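Local structure of YesW protein (Bacillus subtilis, 2ZUX) at residues A[110-122]-A[494-507]. The protein cleaves the rhamnogalacturonan backbone of plant cell-wall pectin by endo-acting elimination, with calcium or manganese required for its activity. Residues are numbered along the deposited sequence; the frame is centred on the assembly and turned at random.
Sequences YTYSANDASVGDV and NNGTKATPTLQADL. With CA (calcium ion), chain D; CA (calcium ion), chain H; CA (calcium ion), chain E; RAM (alpha-L-rhamnopyranose), chain N.
With CG of Asn115 anti to its own nitrogen (chi1 -161°) and CG of Asn495 anti to its carbonyl carbon, the two side chains cross at about a right angle with their amide planes 70° apart, and Asn115 OD1 comes 2.9 Å from Asn495 ND2. The case illustrates how a beta-propeller builds a sugar site where two blades adjoin: strand 109-120 belongs to one sheet, strand 503-505 to another, and the loop ahead of the latter carries Asn494 and Asn495. Asn115, Asn494, Asn495 and Gly496 line a rhamnose pocket completed by Asp135; Asn115 OD1 lies 3.1 Å from rhamnose O3, while water 1 accepts weak bonds from the amide nitrogens of Asn115 and Asn495. An alanine in place of Asn115 would probably leave Asn495 ND2 and rhamnose O3 without the amide oxygen that now lies beside both. Next along the strand, Asp116 OD2 binds a calcium ion at 2.4 Å, together with Asn555, Ala557, Asn559 and two waters, whereas Asp116 OD1 lies 2.7 Å from water 2, whose protons have several acceptors in reach; outside the two segments the carboxylate's main polar partner is Lys133 of strand 129-136. One residue further along the strand the backbones join directly. Ala117 N donates to Thr502 O at 2.9 Å with an N-H...O angle of 148°, and Thr502 OG1 stands 2.8 Å from Asn115 O and 3.0 Å from Asn494 OD1, two acceptors competing for one hydroxyl proton. Thr502 CG2 presses tightly on Ala117 CB. Farther from the sugar, Leu503 CD1 lies against the carbonyl oxygen of Ala117, and the contact turns apolar where Leu503 CD2 meets Val119 CG1 at 3.6 Å.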
loop_
_atom_site.group_PDB
_atom_site.type_symbol
_atom_site.label_atom_id
_atom_site.label_comp_id
_atom_site.label_asym_id
_atom_site.label_seq_id
_atom_site.Cartn_x
_atom_site.Cartn_y
_atom_site.Cartn_z
ATOM N N TYR A 110 7.878 21.023 -17.883
ATOM C CA TYR A 110 7.898 19.815 -17.068
ATOM C C TYR A 110 7.480 18.619 -17.901
ATOM O O TYR A 110 6.759 18.755 -18.894
ATOM C CB TYR A 110 6.985 19.938 -15.836
ATOM C CG TYR A 110 5.559 20.268 -16.185
ATOM C CD1 TYR A 110 4.624 19.261 -16.443
ATOM C CD2 TYR A 110 5.141 21.594 -16.269
ATOM C CE1 TYR A 110 3.313 19.577 -16.782
ATOM C CE2 TYR A 110 3.852 21.916 -16.597
ATOM C CZ TYR A 110 2.941 20.915 -16.854
ATOM O OH TYR A 110 1.660 21.285 -17.180
ATOM N N THR A 111 7.917 17.446 -17.460
ATOM C CA THR A 111 7.548 16.188 -18.093
ATOM C C THR A 111 6.984 15.262 -17.026
ATOM O O THR A 111 7.038 15.576 -15.828
ATOM C CB THR A 111 8.760 15.512 -18.762
ATOM O OG1 THR A 111 9.807 15.353 -17.803
ATOM C CG2 THR A 111 9.271 16.342 -19.943
ATOM N N TYR A 112 6.446 14.130 -17.457
ATOM C CA TYR A 112 5.815 13.186 -16.532
ATOM C C TYR A 112 6.589 11.896 -16.359
ATOM O O TYR A 112 7.202 11.394 -17.301
ATOM C CB TYR A 112 4.408 12.864 -17.009
ATOM C CG TYR A 112 3.444 13.979 -16.714
ATOM C CD1 TYR A 112 3.095 14.912 -17.691
ATOM C CD2 TYR A 112 2.892 14.116 -15.442
ATOM C CE1 TYR A 112 2.201 15.947 -17.403
ATOM C CE2 TYR A 112 2.017 15.144 -15.142
ATOM C CZ TYR A 112 1.672 16.057 -16.125
ATOM O OH TYR A 112 0.797 17.075 -15.848
ATOM N N SER A 113 6.536 11.353 -15.145
ATOM C CA SER A 113 7.030 10.014 -14.883
ATOM C C SER A 113 5.973 9.237 -14.107
ATOM O O SER A 113 5.183 9.815 -13.330
ATOM C CB SER A 113 8.352 10.046 -14.120
ATOM O OG SER A 113 8.205 10.686 -12.863
ATOM N N ALA A 114 5.930 7.933 -14.352
ATOM C CA ALA A 114 5.019 7.044 -13.643
ATOM C C ALA A 114 5.439 7.021 -12.175
ATOM O O ALA A 114 6.625 6.960 -11.869
ATOM C CB ALA A 114 5.079 5.670 -14.245
ATOM N N ASN A 115 4.475 7.101 -11.263
ATOM C CA ASN A 115 4.795 7.249 -9.849
ATOM C C ASN A 115 4.022 6.187 -9.048
ATOM O O ASN A 115 3.955 5.032 -9.483
ATOM C CB ASN A 115 4.528 8.705 -9.430
ATOM C CG ASN A 115 5.234 9.100 -8.141
ATOM O OD1 ASN A 115 6.428 9.475 -8.131
ATOM N ND2 ASN A 115 4.492 9.088 -7.060
ATOM N N ASP A 116 3.434 6.554 -7.908
ATOM C CA ASP A 116 2.757 5.600 -7.027
ATOM C C ASP A 116 1.559 4.970 -7.707
ATOM O O ASP A 116 0.819 5.644 -8.430
ATOM C CB ASP A 116 2.244 6.310 -5.775
ATOM C CG ASP A 116 3.337 6.959 -4.955
ATOM O OD1 ASP A 116 4.484 6.469 -4.941
ATOM O OD2 ASP A 116 2.995 7.952 -4.270
ATOM N N ALA A 117 1.329 3.698 -7.408
ATOM C CA ALA A 117 0.128 3.015 -7.863
ATOM C C ALA A 117 -0.653 2.392 -6.715
ATOM O O ALA A 117 -0.168 2.274 -5.583
ATOM C CB ALA A 117 0.455 1.954 -8.932
ATOM N N SER A 118 -1.877 1.995 -7.042
ATOM C CA SER A 118 -2.671 1.124 -6.198
ATOM C C SER A 118 -3.322 0.086 -7.097
ATOM O O SER A 118 -3.114 0.103 -8.321
ATOM C CB SER A 118 -3.726 1.928 -5.444
ATOM O OG SER A 118 -4.403 1.114 -4.511
ATOM N N VAL A 119 -4.067 -0.838 -6.497
ATOM C CA VAL A 119 -4.835 -1.816 -7.269
ATOM C C VAL A 119 -6.276 -1.897 -6.803
ATOM O O VAL A 119 -6.593 -1.665 -5.631
ATOM C CB VAL A 119 -4.227 -3.237 -7.223
ATOM C CG1 VAL A 119 -2.989 -3.336 -8.108
ATOM C CG2 VAL A 119 -3.946 -3.659 -5.794
ATOM N N GLY A 120 -7.146 -2.241 -7.744
ATOM C CA GLY A 120 -8.531 -2.580 -7.456
ATOM C C GLY A 120 -9.045 -3.344 -8.649
ATOM O O GLY A 120 -8.498 -3.219 -9.746
ATOM N N ASP A 121 -10.053 -4.171 -8.420
ATOM C CA ASP A 121 -10.708 -4.893 -9.493
ATOM C C ASP A 121 -11.918 -4.061 -9.894
ATOM O O ASP A 121 -12.948 -4.096 -9.224
ATOM C CB ASP A 121 -11.115 -6.283 -9.015
ATOM C CG ASP A 121 -11.807 -7.093 -10.083
ATOM O OD1 ASP A 121 -11.714 -6.743 -11.277
ATOM O OD2 ASP A 121 -12.435 -8.105 -9.710
ATOM N N VAL A 122 -11.764 -3.274 -10.955
ATOM C CA VAL A 122 -12.793 -2.302 -11.320
ATOM C C VAL A 122 -13.971 -2.905 -12.083
ATOM O O VAL A 122 -15.039 -2.288 -12.156
ATOM C CB VAL A 122 -12.225 -1.095 -12.092
ATOM C CG1 VAL A 122 -11.080 -0.448 -11.301
ATOM C CG2 VAL A 122 -11.782 -1.494 -13.500
ATOM N N ASN A 494 10.926 5.240 -7.617
ATOM C CA ASN A 494 10.326 6.574 -7.648
ATOM C C ASN A 494 10.646 7.376 -6.392
ATOM O O ASN A 494 11.164 6.847 -5.404
ATOM C CB ASN A 494 8.783 6.490 -7.761
ATOM C CG ASN A 494 8.294 5.528 -8.827
ATOM O OD1 ASN A 494 7.268 4.863 -8.651
ATOM N ND2 ASN A 494 9.008 5.449 -9.932
ATOM N N ASN A 495 10.290 8.652 -6.431
ATOM C CA ASN A 495 10.265 9.510 -5.247
ATOM C C ASN A 495 11.638 9.824 -4.680
ATOM O O ASN A 495 11.830 9.887 -3.468
ATOM C CB ASN A 495 9.291 8.971 -4.179
ATOM C CG ASN A 495 7.874 8.841 -4.703
ATOM O OD1 ASN A 495 7.197 7.817 -4.484
ATOM N ND2 ASN A 495 7.409 9.865 -5.383
ATOM N N GLY A 496 12.595 10.041 -5.579
ATOM C CA GLY A 496 13.903 10.548 -5.182
ATOM C C GLY A 496 14.564 9.636 -4.173
ATOM O O GLY A 496 14.679 8.434 -4.389
ATOM N N THR A 497 14.981 10.208 -3.052
ATOM C CA THR A 497 15.701 9.433 -2.049
ATOM C C THR A 497 14.836 8.344 -1.408
ATOM O O THR A 497 15.363 7.392 -0.839
ATOM C CB THR A 497 16.292 10.326 -0.941
ATOM O OG1 THR A 497 15.236 10.986 -0.233
ATOM C CG2 THR A 497 17.250 11.365 -1.534
ATOM N N LYS A 498 13.512 8.473 -1.497
ATOM C CA LYS A 498 12.638 7.424 -0.966
ATOM C C LYS A 498 12.763 6.119 -1.747
ATOM O O LYS A 498 12.605 5.037 -1.172
ATOM C CB LYS A 498 11.184 7.889 -0.903
ATOM C CG LYS A 498 10.963 9.118 -0.023
ATOM C CD LYS A 498 11.258 8.848 1.463
ATOM C CE LYS A 498 11.153 10.124 2.264
ATOM N NZ LYS A 498 11.457 9.869 3.705
ATOM N N ALA A 499 13.054 6.216 -3.049
ATOM C CA ALA A 499 13.373 5.050 -3.889
ATOM C C ALA A 499 12.355 3.911 -3.735
ATOM O O ALA A 499 12.711 2.764 -3.445
ATOM C CB ALA A 499 14.808 4.567 -3.613
ATOM N N THR A 500 11.086 4.250 -3.953
ATOM C CA THR A 500 9.991 3.311 -3.777
ATOM C C THR A 500 9.544 2.696 -5.102
ATOM O O THR A 500 9.598 3.355 -6.144
ATOM C CB THR A 500 8.779 4.001 -3.112
ATOM O OG1 THR A 500 8.404 5.160 -3.873
ATOM C CG2 THR A 500 9.115 4.410 -1.680
ATOM N N PRO A 501 9.060 1.445 -5.064
ATOM C CA PRO A 501 8.509 0.873 -6.278
ATOM C C PRO A 501 7.155 1.514 -6.569
ATOM O O PRO A 501 6.500 2.025 -5.652
ATOM C CB PRO A 501 8.328 -0.600 -5.908
ATOM C CG PRO A 501 8.048 -0.572 -4.441
ATOM C CD PRO A 501 8.946 0.525 -3.914
ATOM N N THR A 502 6.724 1.477 -7.820
ATOM C CA THR A 502 5.372 1.904 -8.138
ATOM C C THR A 502 4.357 1.154 -7.264
ATOM O O THR A 502 3.419 1.770 -6.757
ATOM C CB THR A 502 5.114 1.813 -9.666
ATOM O OG1 THR A 502 5.654 2.995 -10.277
ATOM C CG2 THR A 502 3.647 1.741 -10.014
ATOM N N LEU A 503 4.572 -0.141 -7.037
ATOM C CA LEU A 503 3.740 -0.890 -6.096
ATOM C C LEU A 503 4.428 -2.182 -5.727
ATOM O O LEU A 503 5.069 -2.799 -6.577
ATOM C CB LEU A 503 2.358 -1.203 -6.690
ATOM C CG LEU A 503 1.320 -1.860 -5.764
ATOM C CD1 LEU A 503 0.956 -0.969 -4.580
ATOM C CD2 LEU A 503 0.087 -2.266 -6.553
ATOM N N GLN A 504 4.313 -2.577 -4.462
ATOM C CA GLN A 504 4.660 -3.931 -4.035
ATOM C C GLN A 504 3.405 -4.565 -3.453
ATOM O O GLN A 504 2.795 -4.002 -2.545
ATOM C CB GLN A 504 5.756 -3.913 -2.979
ATOM C CG GLN A 504 6.103 -5.287 -2.422
ATOM C CD GLN A 504 7.070 -5.183 -1.265
ATOM O OE1 GLN A 504 8.203 -4.701 -1.428
ATOM N NE2 GLN A 504 6.622 -5.599 -0.079
ATOM N N ALA A 505 2.997 -5.722 -3.978
ATOM C CA ALA A 505 1.785 -6.390 -3.500
ATOM C C ALA A 505 1.742 -7.799 -4.037
ATOM O O ALA A 505 2.186 -8.054 -5.165
ATOM C CB ALA A 505 0.538 -5.644 -3.962
ATOM N N ASP A 506 1.170 -8.708 -3.255
ATOM C CA ASP A 506 0.818 -10.027 -3.795
ATOM C C ASP A 506 -0.406 -9.880 -4.692
ATOM O O ASP A 506 -1.548 -9.995 -4.230
ATOM C CB ASP A 506 0.534 -11.028 -2.681
ATOM C CG ASP A 506 0.049 -12.360 -3.211
ATOM O OD1 ASP A 506 0.312 -12.674 -4.398
ATOM O OD2 ASP A 506 -0.590 -13.090 -2.440
ATOM N N LEU A 507 -0.163 -9.613 -5.972
ATOM C CA LEU A 507 -1.269 -9.346 -6.887
ATOM C C LEU A 507 -1.571 -10.477 -7.867
ATOM O O LEU A 507 -2.595 -10.440 -8.530
ATOM C CB LEU A 507 -1.112 -7.995 -7.600
ATOM C CG LEU A 507 0.214 -7.541 -8.189
ATOM C CD1 LEU A 507 0.567 -8.326 -9.435
ATOM C CD2 LEU A 507 0.158 -6.048 -8.520
HETATM CA CA CA D . 3.556 8.479 -2.037
HETATM CA CA CA H . -10.402 -6.743 -13.278
HETATM CA CA CA E . 2.231 -13.444 -5.617
HETATM C C1 RAM N . 11.722 13.212 -7.628
HETATM C C2 RAM N . 10.191 13.125 -7.759
HETATM C C3 RAM N . 9.717 12.047 -8.738
HETATM C C4 RAM N . 10.511 10.764 -8.530
HETATM C C5 RAM N . 11.977 11.080 -8.800
HETATM C C6 RAM N . 12.843 9.836 -8.702
HETATM O O1 RAM N . 12.223 14.211 -8.487
HETATM O O2 RAM N . 9.630 12.902 -6.482
HETATM O O3 RAM N . 8.333 11.818 -8.591
HETATM O O4 RAM N . 10.046 9.669 -9.303
HETATM O O5 RAM N . 12.444 12.002 -7.828
HETATM O O HOH W 1 4.327 11.005 -5.138
HETATM O O HOH W 2 6.418 4.758 -5.831
HETATM O O HOH W 3 2.168 3.138 -4.142
HETATM O O HOH W 4 5.197 9.918 -2.795
HETATM O O HOH W 5 2.035 10.295 -2.312
HETATM O O HOH W 6 3.800 -15.231 -6.175
HETATM O O HOH W 7 -9.488 -7.805 -15.207
#